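Local coordinates for protein digeranylgeranylglycerophospholipid reductase (Sulfolobus acidocaldarius, PDB 3ATR) that reduces the double bonds of the geranylgeranyl chains of archaeal ether lipid precursors, using a bound FAD, to give saturated membrane lipids, at residues A[94-99]-A[218-223]; A[75-80]-A[203-208]; A[188-193]-A[261-266]. One frame throughout, in Å; residues are numbered along the deposited sequence.

All three contacts belong to one mixed sheet beside the flavin. Interaction 2 joins strands 70-80 and 202-206 near its middle, and interaction 3 adds 261-271, one of the two outermost strands. Interaction 1 bridges strands 87-97 and 217-221, which are not neighbours in the sheet, close to the dihydroflavin and the bound nonane. The centres of interactions 1 and 2 lie about 13 Å apart, and Phe220 CD1 packs on Leu203 CD2 at 3.7 Å. Interaction 3 is about 12 Å from interaction 1 between centres, and there Trp218 CZ2 meets Arg188 CB at 3.8 Å. Interactions 2 and 3 do not touch; their nearest atoms are about 8 Å apart.

Interaction 1. Residues A[94-99]-A[218-223]; sequences GFELNA and WYFPKG. With FDA (dihydroflavine-adenine dinucleotide), chain B; DD9 (nonane), chain C.
A buried salt bridge beside the flavin site joins Glu96, on strand 87-97, to Lys222, at the corner where the chain turns after Pro221. Strands 87-97 and 217-221 share one mixed sheet but are not paired here. The Glu96 and Lys222 side chains cross at about a right angle. Lys222 NZ gives a weak hydrogen bond to Glu96 OE2 at 3.2 Å. The lysine chain bends at its last torsion (chi4 -82°), which brings NZ in beside OE2. NZ also lies 2.8 Å from Leu97 O. Further salt bridges run from NZ to Glu71 and to Asp50, an FAD-binding residue, so three carboxylates surround one buried ammonium. This probably keeps the lysine charged. With an alanine in place of Glu96, Lys222 would probably lack one of these counter-charges, and a gap is likely to open beside Phe220. Glu96 CG also rests 3.3 Å from Pro221 O. The other oxygen, OE1, meets Phe220 CD2 at 3.5 Å, with the carboxylate plane turned 52° from the ring. Trp218 CD1 sits over the centre of one face of that ring. Nonane C8 reaches the ring edge, and flavin O4 lies in the ring plane, 3.6 Å from Phe220 CE2.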
loop_
_atom_site.group_PDB
_atom_site.type_symbol
_atom_site.label_atom_id
_atom_site.label_comp_id
_atom_site.label_asym_id
_atom_site.label_seq_id
_atom_site.Cartn_x
_atom_site.Cartn_y
_atom_site.Cartn_z
ATOM N N GLY A 94 -3.531 16.864 -1.738
ATOM C CA GLY A 94 -2.971 15.840 -0.869
ATOM C C GLY A 94 -2.108 16.455 0.188
ATOM O O GLY A 94 -2.015 17.685 0.315
ATOM N N PHE A 95 -1.469 15.586 0.956
ATOM C CA PHE A 95 -0.699 16.036 2.085
ATOM C C PHE A 95 0.657 15.349 2.041
ATOM O O PHE A 95 0.726 14.157 1.813
ATOM C CB PHE A 95 -1.414 15.632 3.373
ATOM C CG PHE A 95 -2.835 16.109 3.446
ATOM C CD1 PHE A 95 -3.108 17.477 3.604
ATOM C CD2 PHE A 95 -3.901 15.210 3.355
ATOM C CE1 PHE A 95 -4.425 17.944 3.707
ATOM C CE2 PHE A 95 -5.223 15.660 3.426
ATOM C CZ PHE A 95 -5.496 17.012 3.591
ATOM N N GLU A 96 1.700 16.131 2.275
ATOM C CA GLU A 96 3.020 15.618 2.724
ATOM C C GLU A 96 3.100 15.673 4.251
ATOM O O GLU A 96 3.093 16.757 4.886
ATOM C CB GLU A 96 4.163 16.403 2.083
ATOM C CG GLU A 96 4.805 15.699 0.949
ATOM C CD GLU A 96 5.508 14.422 1.386
ATOM O OE1 GLU A 96 5.567 13.478 0.586
ATOM O OE2 GLU A 96 6.000 14.369 2.529
ATOM N N LEU A 97 3.107 14.485 4.844
ATOM C CA LEU A 97 2.914 14.301 6.272
ATOM C C LEU A 97 4.199 14.217 7.032
ATOM O O LEU A 97 5.231 13.793 6.484
ATOM C CB LEU A 97 2.199 12.954 6.516
ATOM C CG LEU A 97 0.787 12.839 5.937
ATOM C CD1 LEU A 97 0.207 11.544 6.328
ATOM C CD2 LEU A 97 -0.013 13.901 6.560
ATOM N N ASN A 98 4.144 14.614 8.307
ATOM C CA ASN A 98 5.084 14.108 9.288
ATOM C C ASN A 98 4.396 12.821 9.750
ATOM O O ASN A 98 3.458 12.857 10.572
ATOM C CB ASN A 98 5.301 15.104 10.458
ATOM C CG ASN A 98 6.341 14.602 11.466
ATOM O OD1 ASN A 98 6.327 13.426 11.843
ATOM N ND2 ASN A 98 7.236 15.480 11.907
ATOM N N ALA A 99 4.799 11.702 9.163
ATOM C CA ALA A 99 4.010 10.455 9.319
ATOM C C ALA A 99 3.957 9.993 10.801
ATOM O O ALA A 99 2.874 9.663 11.311
ATOM C CB ALA A 99 4.539 9.335 8.374
ATOM N N TRP A 218 11.244 9.741 -7.342
ATOM C CA TRP A 218 10.373 10.818 -6.918
ATOM C C TRP A 218 11.121 11.938 -6.187
ATOM O O TRP A 218 12.216 11.745 -5.665
ATOM C CB TRP A 218 9.233 10.290 -6.039
ATOM C CG TRP A 218 9.636 9.836 -4.683
ATOM C CD1 TRP A 218 9.776 10.596 -3.543
ATOM C CD2 TRP A 218 9.849 8.470 -4.284
ATOM N NE1 TRP A 218 10.095 9.791 -2.461
ATOM C CE2 TRP A 218 10.164 8.482 -2.885
ATOM C CE3 TRP A 218 9.795 7.245 -4.961
ATOM C CZ2 TRP A 218 10.409 7.301 -2.148
ATOM C CZ3 TRP A 218 10.080 6.047 -4.224
ATOM C CH2 TRP A 218 10.398 6.108 -2.826
ATOM N N TYR A 219 10.503 13.106 -6.190
ATOM C CA TYR A 219 11.032 14.292 -5.539
ATOM C C TYR A 219 9.778 14.897 -4.918
ATOM O O TYR A 219 8.929 15.419 -5.636
ATOM C CB TYR A 219 11.717 15.166 -6.609
ATOM C CG TYR A 219 12.243 16.503 -6.151
ATOM C CD1 TYR A 219 13.626 16.715 -6.006
ATOM C CD2 TYR A 219 11.378 17.600 -5.957
ATOM C CE1 TYR A 219 14.117 17.944 -5.632
ATOM C CE2 TYR A 219 11.887 18.843 -5.597
ATOM C CZ TYR A 219 13.235 18.998 -5.432
ATOM O OH TYR A 219 13.715 20.253 -5.048
ATOM N N PHE A 220 9.600 14.710 -3.592
ATOM C CA PHE A 220 8.344 15.086 -2.932
ATOM C C PHE A 220 8.650 16.211 -1.934
ATOM O O PHE A 220 9.147 15.914 -0.858
ATOM C CB PHE A 220 7.772 13.922 -2.114
ATOM C CG PHE A 220 7.126 12.803 -2.919
ATOM C CD1 PHE A 220 6.993 12.870 -4.305
ATOM C CD2 PHE A 220 6.575 11.702 -2.213
ATOM C CE1 PHE A 220 6.339 11.818 -5.023
ATOM C CE2 PHE A 220 5.933 10.635 -2.905
ATOM C CZ PHE A 220 5.807 10.712 -4.297
ATOM N N PRO A 221 8.340 17.478 -2.286
ATOM C CA PRO A 221 8.691 18.558 -1.352
ATOM C C PRO A 221 7.948 18.492 -0.035
ATOM O O PRO A 221 6.730 18.219 0.005
ATOM C CB PRO A 221 8.337 19.845 -2.131
ATOM C CG PRO A 221 8.458 19.459 -3.592
ATOM C CD PRO A 221 7.861 18.014 -3.580
ATOM N N LYS A 222 8.678 18.685 1.058
ATOM C CA LYS A 222 8.049 18.727 2.376
ATOM C C LYS A 222 8.003 20.165 2.895
ATOM O O LYS A 222 7.769 20.392 4.063
ATOM C CB LYS A 222 8.806 17.820 3.349
ATOM C CG LYS A 222 8.627 16.342 3.032
ATOM C CD LYS A 222 9.453 15.484 3.988
ATOM C CE LYS A 222 8.817 14.105 4.166
ATOM N NZ LYS A 222 7.711 14.219 5.207
ATOM N N GLY A 223 8.207 21.116 1.986
ATOM C CA GLY A 223 8.245 22.549 2.324
ATOM C C GLY A 223 9.030 23.302 1.272
ATOM O O GLY A 223 9.374 22.770 0.217
HETATM P PA FDA B . 3.876 -0.170 8.892
HETATM O O1A FDA B . 5.125 -0.873 8.439
HETATM O O2A FDA B . 3.851 1.336 8.846
HETATM O O5B FDA B . 3.591 -0.476 10.419
HETATM C C5B FDA B . 3.732 -1.850 10.929
HETATM C C4B FDA B . 4.025 -1.770 12.425
HETATM O O4B FDA B . 4.051 -3.087 12.981
HETATM C C3B FDA B . 5.386 -1.141 12.729
HETATM O O3B FDA B . 5.193 0.068 13.489
HETATM C C2B FDA B . 6.140 -2.238 13.466
HETATM O O2B FDA B . 6.922 -1.795 14.569
HETATM C C1B FDA B . 5.045 -3.135 14.016
HETATM N N9A FDA B . 5.376 -4.568 14.120
HETATM C C8A FDA B . 5.781 -5.398 13.119
HETATM N N7A FDA B . 5.844 -6.668 13.615
HETATM C C5A FDA B . 5.397 -6.611 14.914
HETATM C C6A FDA B . 5.234 -7.559 15.913
HETATM N N6A FDA B . 5.546 -8.872 15.688
HETATM N N1A FDA B . 4.787 -7.139 17.137
HETATM C C2A FDA B . 4.478 -5.834 17.407
HETATM N N3A FDA B . 4.630 -4.896 16.421
HETATM C C4A FDA B . 5.106 -5.284 15.209
HETATM N N1 FDA B . 2.661 5.024 0.665
HETATM C C2 FDA B . 2.059 6.219 0.594
HETATM O O2 FDA B . 0.850 6.231 0.886
HETATM N N3 FDA B . 2.728 7.366 0.210
HETATM C C4 FDA B . 4.039 7.365 -0.101
HETATM O O4 FDA B . 4.619 8.405 -0.440
HETATM C C4X FDA B . 4.773 6.100 -0.080
HETATM N N5 FDA B . 6.088 6.021 -0.418
HETATM C C5X FDA B . 6.776 4.954 0.081
HETATM C C6 FDA B . 8.177 5.028 0.050
HETATM C C7 FDA B . 8.946 3.977 0.580
HETATM C C7M FDA B . 10.480 4.122 0.601
HETATM C C8 FDA B . 8.298 2.869 1.070
HETATM C C8M FDA B . 9.094 1.708 1.683
HETATM C C9 FDA B . 6.874 2.750 1.098
HETATM C C9A FDA B . 6.094 3.828 0.595
HETATM N N10 FDA B . 4.654 3.750 0.575
HETATM C C10 FDA B . 3.985 4.934 0.379
HETATM C "C1'" FDA B . 3.977 2.661 1.322
HETATM C "C2'" FDA B . 3.567 3.001 2.775
HETATM O "O2'" FDA B . 4.678 3.539 3.494
HETATM C "C3'" FDA B . 3.089 1.722 3.470
HETATM O "O3'" FDA B . 2.239 1.028 2.534
HETATM C "C4'" FDA B . 2.283 1.957 4.740
HETATM O "O4'" FDA B . 3.020 2.830 5.609
HETATM C "C5'" FDA B . 2.117 0.598 5.442
HETATM O "O5'" FDA B . 1.360 0.813 6.653
HETATM P P FDA B . 1.226 -0.402 7.676
HETATM O O1P FDA B . 0.513 0.131 8.914
HETATM O O2P FDA B . 0.651 -1.562 6.906
HETATM O O3P FDA B . 2.751 -0.887 8.008
HETATM C C1 DD9 C . -1.987 14.439 -4.334
HETATM C C2 DD9 C . -1.153 13.501 -3.472
HETATM C C3 DD9 C . -1.402 12.084 -3.944
HETATM C C4 DD9 C . -0.631 11.100 -3.076
HETATM C C5 DD9 C . 0.599 10.606 -3.820
HETATM C C6 DD9 C . 0.752 9.108 -3.547
HETATM C C7 DD9 C . 1.848 8.424 -4.358
HETATM C C8 DD9 C . 2.896 8.006 -3.325
HETATM C C9 DD9 C . 3.634 6.702 -3.508
#

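Interaction 2. Residues A[75-80]-A[203-208]; sequences NGIKLY and LRIFID
Ile77, Leu79, Leu203 and Ile205 line one face of two parallel strands, 75-80 and 203-206, and Ile207 joins them at the far end. Packing is tightest here. Leu79 CG stands anti to the backbone N (chi1 -174°), which carries CD1 across to Ile205 CG2 at 3.4 Å. The same methyl meets Ile207 CD1 at 3.5 Å. Both are closer than usual for carbons. Ile77 is looser: its CG2 approaches Ile205 CD1 at 4.0 Å. Leu203 and Ile205 are buried, and Leu203 touches the bound nonane. On the other face, Tyr80 and Phe206 lie side by side and point the same way. Phe206 CE1 sits 3.5 Å above the centre of the tyrosine ring, but the planes are 37° apart. Beyond them the contact thins toward solvent, where Lys78, Tyr80 and Arg204 are partly exposed. Tyr80 OH only brushes Arg204 CD at 3.8 Å, and Arg204 NH2 is hydrogen-bonded to Glu198 O. The end of Lys78 leads away from segment 203-208 and makes a cation-pi contact with Tyr202. Five backbone hydrogen bonds join the strands, from Leu203 N-Gly76 O to Ile207 N-Tyr80 O. This is parallel pairing inside the large mixed sheet beside the FAD site.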
loop_
_atom_site.group_PDB
_atom_site.type_symbol
_atom_site.label_atom_id
_atom_site.label_comp_id
_atom_site.label_asym_id
_atom_site.label_seq_id
_atom_site.Cartn_x
_atom_site.Cartn_y
_atom_site.Cartn_z
ATOM N N ASN A 75 -0.833 20.240 -4.202
ATOM C CA ASN A 75 -1.904 20.575 -5.157
ATOM C C ASN A 75 -1.857 19.773 -6.470
ATOM O O ASN A 75 -2.746 19.928 -7.345
ATOM C CB ASN A 75 -1.902 22.091 -5.403
ATOM C CG ASN A 75 -2.336 22.851 -4.170
ATOM O OD1 ASN A 75 -1.653 23.753 -3.689
ATOM N ND2 ASN A 75 -3.451 22.446 -3.621
ATOM N N GLY A 76 -0.829 18.937 -6.616
ATOM C CA GLY A 76 -0.756 17.995 -7.730
ATOM C C GLY A 76 0.563 17.317 -7.932
ATOM O O GLY A 76 1.442 17.376 -7.060
ATOM N N ILE A 77 0.687 16.634 -9.076
ATOM C CA ILE A 77 1.864 15.856 -9.407
ATOM C C ILE A 77 2.298 16.220 -10.808
ATOM O O ILE A 77 1.457 16.328 -11.729
ATOM C CB ILE A 77 1.550 14.336 -9.358
ATOM C CG1 ILE A 77 0.976 13.963 -7.980
ATOM C CG2 ILE A 77 2.775 13.520 -9.742
ATOM C CD1 ILE A 77 0.469 12.525 -7.857
ATOM N N LYS A 78 3.600 16.389 -10.962
ATOM C CA LYS A 78 4.223 16.492 -12.265
ATOM C C LYS A 78 4.865 15.141 -12.596
ATOM O O LYS A 78 5.765 14.676 -11.886
ATOM C CB LYS A 78 5.271 17.582 -12.252
ATOM C CG LYS A 78 4.716 18.974 -11.911
ATOM C CD LYS A 78 4.520 19.795 -13.130
ATOM C CE LYS A 78 3.926 21.185 -12.833
ATOM N NZ LYS A 78 4.833 21.976 -11.977
ATOM N N LEU A 79 4.415 14.530 -13.689
ATOM C CA LEU A 79 4.948 13.265 -14.165
ATOM C C LEU A 79 5.856 13.501 -15.376
ATOM O O LEU A 79 5.439 14.117 -16.393
ATOM C CB LEU A 79 3.777 12.355 -14.535
ATOM C CG LEU A 79 4.059 10.916 -14.928
ATOM C CD1 LEU A 79 4.544 10.125 -13.705
ATOM C CD2 LEU A 79 2.780 10.271 -15.528
ATOM N N TYR A 80 7.094 13.026 -15.264
ATOM C CA TYR A 80 8.112 13.256 -16.281
ATOM C C TYR A 80 8.397 12.011 -17.117
ATOM O O TYR A 80 8.621 10.917 -16.562
ATOM C CB TYR A 80 9.431 13.688 -15.643
ATOM C CG TYR A 80 9.405 15.027 -14.933
ATOM C CD1 TYR A 80 10.122 16.112 -15.435
ATOM C CD2 TYR A 80 8.688 15.199 -13.734
ATOM C CE1 TYR A 80 10.128 17.358 -14.771
ATOM C CE2 TYR A 80 8.679 16.445 -13.064
ATOM C CZ TYR A 80 9.398 17.511 -13.597
ATOM O OH TYR A 80 9.409 18.733 -12.958
ATOM N N LEU A 203 4.312 17.417 -6.258
ATOM C CA LEU A 203 5.193 16.238 -6.243
ATOM C C LEU A 203 5.723 16.038 -7.661
ATOM O O LEU A 203 5.080 16.464 -8.615
ATOM C CB LEU A 203 4.406 14.994 -5.828
ATOM C CG LEU A 203 3.614 15.072 -4.503
ATOM C CD1 LEU A 203 2.810 13.784 -4.210
ATOM C CD2 LEU A 203 4.573 15.436 -3.309
ATOM N N ARG A 204 6.889 15.399 -7.783
ATOM C CA ARG A 204 7.502 15.138 -9.084
ATOM C C ARG A 204 7.721 13.636 -9.118
ATOM O O ARG A 204 8.237 13.084 -8.156
ATOM C CB ARG A 204 8.823 15.837 -9.227
ATOM C CG ARG A 204 8.708 17.353 -9.186
ATOM C CD ARG A 204 10.086 17.977 -9.298
ATOM N NE ARG A 204 10.061 19.342 -8.854
ATOM C CZ ARG A 204 11.138 20.099 -8.639
ATOM N NH1 ARG A 204 12.376 19.628 -8.848
ATOM N NH2 ARG A 204 10.979 21.342 -8.214
ATOM N N ILE A 205 7.291 12.991 -10.192
ATOM C CA ILE A 205 7.520 11.554 -10.337
ATOM C C ILE A 205 8.151 11.353 -11.690
ATOM O O ILE A 205 7.644 11.864 -12.691
ATOM C CB ILE A 205 6.194 10.786 -10.231
ATOM C CG1 ILE A 205 5.759 10.706 -8.783
ATOM C CG2 ILE A 205 6.299 9.381 -10.871
ATOM C CD1 ILE A 205 4.398 10.099 -8.571
ATOM N N PHE A 206 9.291 10.666 -11.713
ATOM C CA PHE A 206 10.075 10.512 -12.931
ATOM C C PHE A 206 10.026 9.069 -13.357
ATOM O O PHE A 206 10.497 8.183 -12.619
ATOM C CB PHE A 206 11.518 10.903 -12.685
ATOM C CG PHE A 206 11.681 12.243 -12.071
ATOM C CD1 PHE A 206 11.771 13.399 -12.872
ATOM C CD2 PHE A 206 11.755 12.359 -10.671
ATOM C CE1 PHE A 206 11.910 14.649 -12.285
ATOM C CE2 PHE A 206 11.904 13.589 -10.071
ATOM C CZ PHE A 206 11.980 14.753 -10.862
ATOM N N ILE A 207 9.420 8.836 -14.520
ATOM C CA ILE A 207 9.344 7.500 -15.094
ATOM C C ILE A 207 10.615 7.251 -15.923
ATOM O O ILE A 207 11.059 8.133 -16.689
ATOM C CB ILE A 207 8.114 7.363 -15.997
ATOM C CG1 ILE A 207 6.849 7.855 -15.258
ATOM C CG2 ILE A 207 8.013 5.927 -16.516
ATOM C CD1 ILE A 207 5.594 7.764 -16.035
ATOM N N ASP A 208 11.215 6.078 -15.744
ATOM C CA ASP A 208 12.453 5.750 -16.419
ATOM C C ASP A 208 12.753 4.300 -16.101
ATOM O O ASP A 208 13.048 3.961 -14.936
ATOM C CB ASP A 208 13.602 6.672 -15.979
ATOM C CG ASP A 208 14.794 6.641 -16.943
ATOM O OD1 ASP A 208 15.232 5.521 -17.322
ATOM O OD2 ASP A 208 15.304 7.742 -17.319
#

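Interaction 3. Residues A[188-193]-A[261-266]; sequences REVLLT and KLLVKG
Val190 faces both Leu263 and Val264 in a classic beta bulge, where antiparallel strands 183-193 and 261-271 pair at the outermost edge of the mixed sheet. The register shifts by one residue there. Val190 O accepts a hydrogen bond from Leu263 N, while Val190 N donates to Val264 O. The two valines lie side by side and point the same way. Their CG2 methyls meet at 3.5 Å, a tight fit. Val264 CG2 also sits over one face of the Arg188 guanidinium, 3.6 Å above its centre. Arg188 gets there by a folded chain: CG lies between the backbone N and the carbonyl carbon (chi1 65°), and the chain bends again at chi2 (95°). Its side chain also packs on Trp218 and on Pro47, an FAD-binding residue, and its nearest side-chain atom is about 4 Å from the dihydroflavin.

On the opposite face of the pair, Glu189 and Lys265 run alongside each other, with Glu189 CG 3.6 Å from Lys265 CB. Their charged ends stay apart, at 5.4 Å from OE2 to NZ. The carboxylate instead bonds to Tyr246 through OE1 and to Tyr187 through OE2, which fixes both oxygens. Leu262 crosses Glu189 at about a right angle and lays CD1 against the carboxylate carbon CD at 3.4 Å. Leu191 passes Leu262 at a slant, CD2 against Leu262 CB. At the outer end, Leu192 crosses the aliphatic part of Lys261 obliquely, its CD1 3.8 Å from Lys261 CD, and Leu192 N bonds to Lys261 O at 3.1 Å.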
loop_
_atom_site.group_PDB
_atom_site.type_symbol
_atom_site.label_atom_id
_atom_site.label_comp_id
_atom_site.label_asym_id
_atom_site.label_seq_id
_atom_site.Cartn_x
_atom_site.Cartn_y
_atom_site.Cartn_z
ATOM N N ARG A 188 14.631 6.090 0.417
ATOM C CA ARG A 188 14.450 7.530 0.312
ATOM C C ARG A 188 15.327 8.263 1.310
ATOM O O ARG A 188 15.715 7.730 2.371
ATOM C CB ARG A 188 12.964 7.930 0.529
ATOM C CG ARG A 188 12.472 7.629 1.959
ATOM C CD ARG A 188 12.624 8.956 2.842
ATOM N NE ARG A 188 12.047 8.816 4.200
ATOM C CZ ARG A 188 12.595 8.133 5.203
ATOM N NH1 ARG A 188 13.777 7.521 5.039
ATOM N NH2 ARG A 188 11.971 8.080 6.359
ATOM N N GLU A 189 15.581 9.529 0.994
ATOM C CA GLU A 189 16.220 10.421 1.934
ATOM C C GLU A 189 15.418 11.707 2.071
ATOM O O GLU A 189 14.686 12.086 1.149
ATOM C CB GLU A 189 17.620 10.781 1.416
ATOM C CG GLU A 189 18.519 9.488 1.311
ATOM C CD GLU A 189 19.972 9.733 0.970
ATOM O OE1 GLU A 189 20.328 10.777 0.371
ATOM O OE2 GLU A 189 20.785 8.838 1.286
ATOM N N VAL A 190 15.546 12.371 3.201
ATOM C CA VAL A 190 14.983 13.730 3.286
ATOM C C VAL A 190 16.167 14.639 3.501
ATOM O O VAL A 190 16.990 14.433 4.427
ATOM C CB VAL A 190 14.001 13.865 4.467
ATOM C CG1 VAL A 190 13.411 15.263 4.527
ATOM C CG2 VAL A 190 12.844 12.825 4.337
ATOM N N LEU A 191 16.243 15.656 2.642
ATOM C CA LEU A 191 17.379 16.591 2.641
ATOM C C LEU A 191 16.858 17.995 2.556
ATOM O O LEU A 191 15.799 18.203 2.002
ATOM C CB LEU A 191 18.355 16.335 1.465
ATOM C CG LEU A 191 19.027 14.964 1.482
ATOM C CD1 LEU A 191 18.439 14.221 0.322
ATOM C CD2 LEU A 191 20.535 15.076 1.374
ATOM N N LEU A 192 17.553 18.946 3.179
ATOM C CA LEU A 192 17.293 20.362 2.880
ATOM C C LEU A 192 17.854 20.684 1.504
ATOM O O LEU A 192 18.754 19.978 1.008
ATOM C CB LEU A 192 17.842 21.308 3.973
ATOM C CG LEU A 192 17.317 21.028 5.399
ATOM C CD1 LEU A 192 17.772 22.070 6.440
ATOM C CD2 LEU A 192 15.802 20.917 5.441
ATOM N N THR A 193 17.320 21.744 0.881
ATOM C CA THR A 193 17.761 22.155 -0.464
ATOM C C THR A 193 18.545 23.450 -0.418
ATOM O O THR A 193 18.330 24.282 0.461
ATOM C CB THR A 193 16.581 22.328 -1.457
ATOM O OG1 THR A 193 15.703 23.377 -1.013
ATOM C CG2 THR A 193 15.796 21.042 -1.561
ATOM N N LYS A 261 23.133 18.254 4.523
ATOM C CA LYS A 261 21.956 18.514 5.361
ATOM C C LYS A 261 20.942 17.390 5.200
ATOM O O LYS A 261 19.749 17.634 4.967
ATOM C CB LYS A 261 21.272 19.830 5.002
ATOM C CG LYS A 261 22.200 21.072 5.110
ATOM C CD LYS A 261 21.590 22.106 6.057
ATOM C CE LYS A 261 21.482 21.502 7.495
ATOM N NZ LYS A 261 21.391 22.525 8.603
ATOM N N LEU A 262 21.447 16.164 5.266
ATOM C CA LEU A 262 20.570 14.995 5.262
ATOM C C LEU A 262 19.914 14.831 6.633
ATOM O O LEU A 262 20.589 14.868 7.688
ATOM C CB LEU A 262 21.349 13.748 4.865
ATOM C CG LEU A 262 20.407 12.532 4.897
ATOM C CD1 LEU A 262 20.452 11.789 3.633
ATOM C CD2 LEU A 262 20.643 11.648 6.132
ATOM N N LEU A 263 18.609 14.594 6.616
ATOM C CA LEU A 263 17.846 14.508 7.841
ATOM C C LEU A 263 17.513 13.061 8.218
ATOM O O LEU A 263 17.727 12.646 9.374
ATOM C CB LEU A 263 16.587 15.366 7.752
ATOM C CG LEU A 263 16.801 16.849 7.429
ATOM C CD1 LEU A 263 15.454 17.585 7.371
ATOM C CD2 LEU A 263 17.730 17.524 8.448
ATOM N N VAL A 264 17.016 12.296 7.249
ATOM C CA VAL A 264 16.705 10.869 7.500
ATOM C C VAL A 264 16.991 10.116 6.209
ATOM O O VAL A 264 17.029 10.698 5.116
ATOM C CB VAL A 264 15.233 10.563 8.004
ATOM C CG1 VAL A 264 14.956 11.157 9.362
ATOM C CG2 VAL A 264 14.141 10.974 6.984
ATOM N N LYS A 265 17.230 8.811 6.315
ATOM C CA LYS A 265 17.400 7.997 5.106
ATOM C C LYS A 265 17.028 6.561 5.478
ATOM O O LYS A 265 17.082 6.192 6.654
ATOM C CB LYS A 265 18.892 8.123 4.651
ATOM C CG LYS A 265 19.922 7.689 5.756
ATOM C CD LYS A 265 21.333 7.553 5.211
ATOM C CE LYS A 265 22.353 7.427 6.329
ATOM N NZ LYS A 265 23.671 7.600 5.663
ATOM N N GLY A 266 16.667 5.748 4.501
ATOM C CA GLY A 266 16.355 4.366 4.816
ATOM C C GLY A 266 15.491 3.764 3.733
ATOM O O GLY A 266 14.941 4.509 2.880
#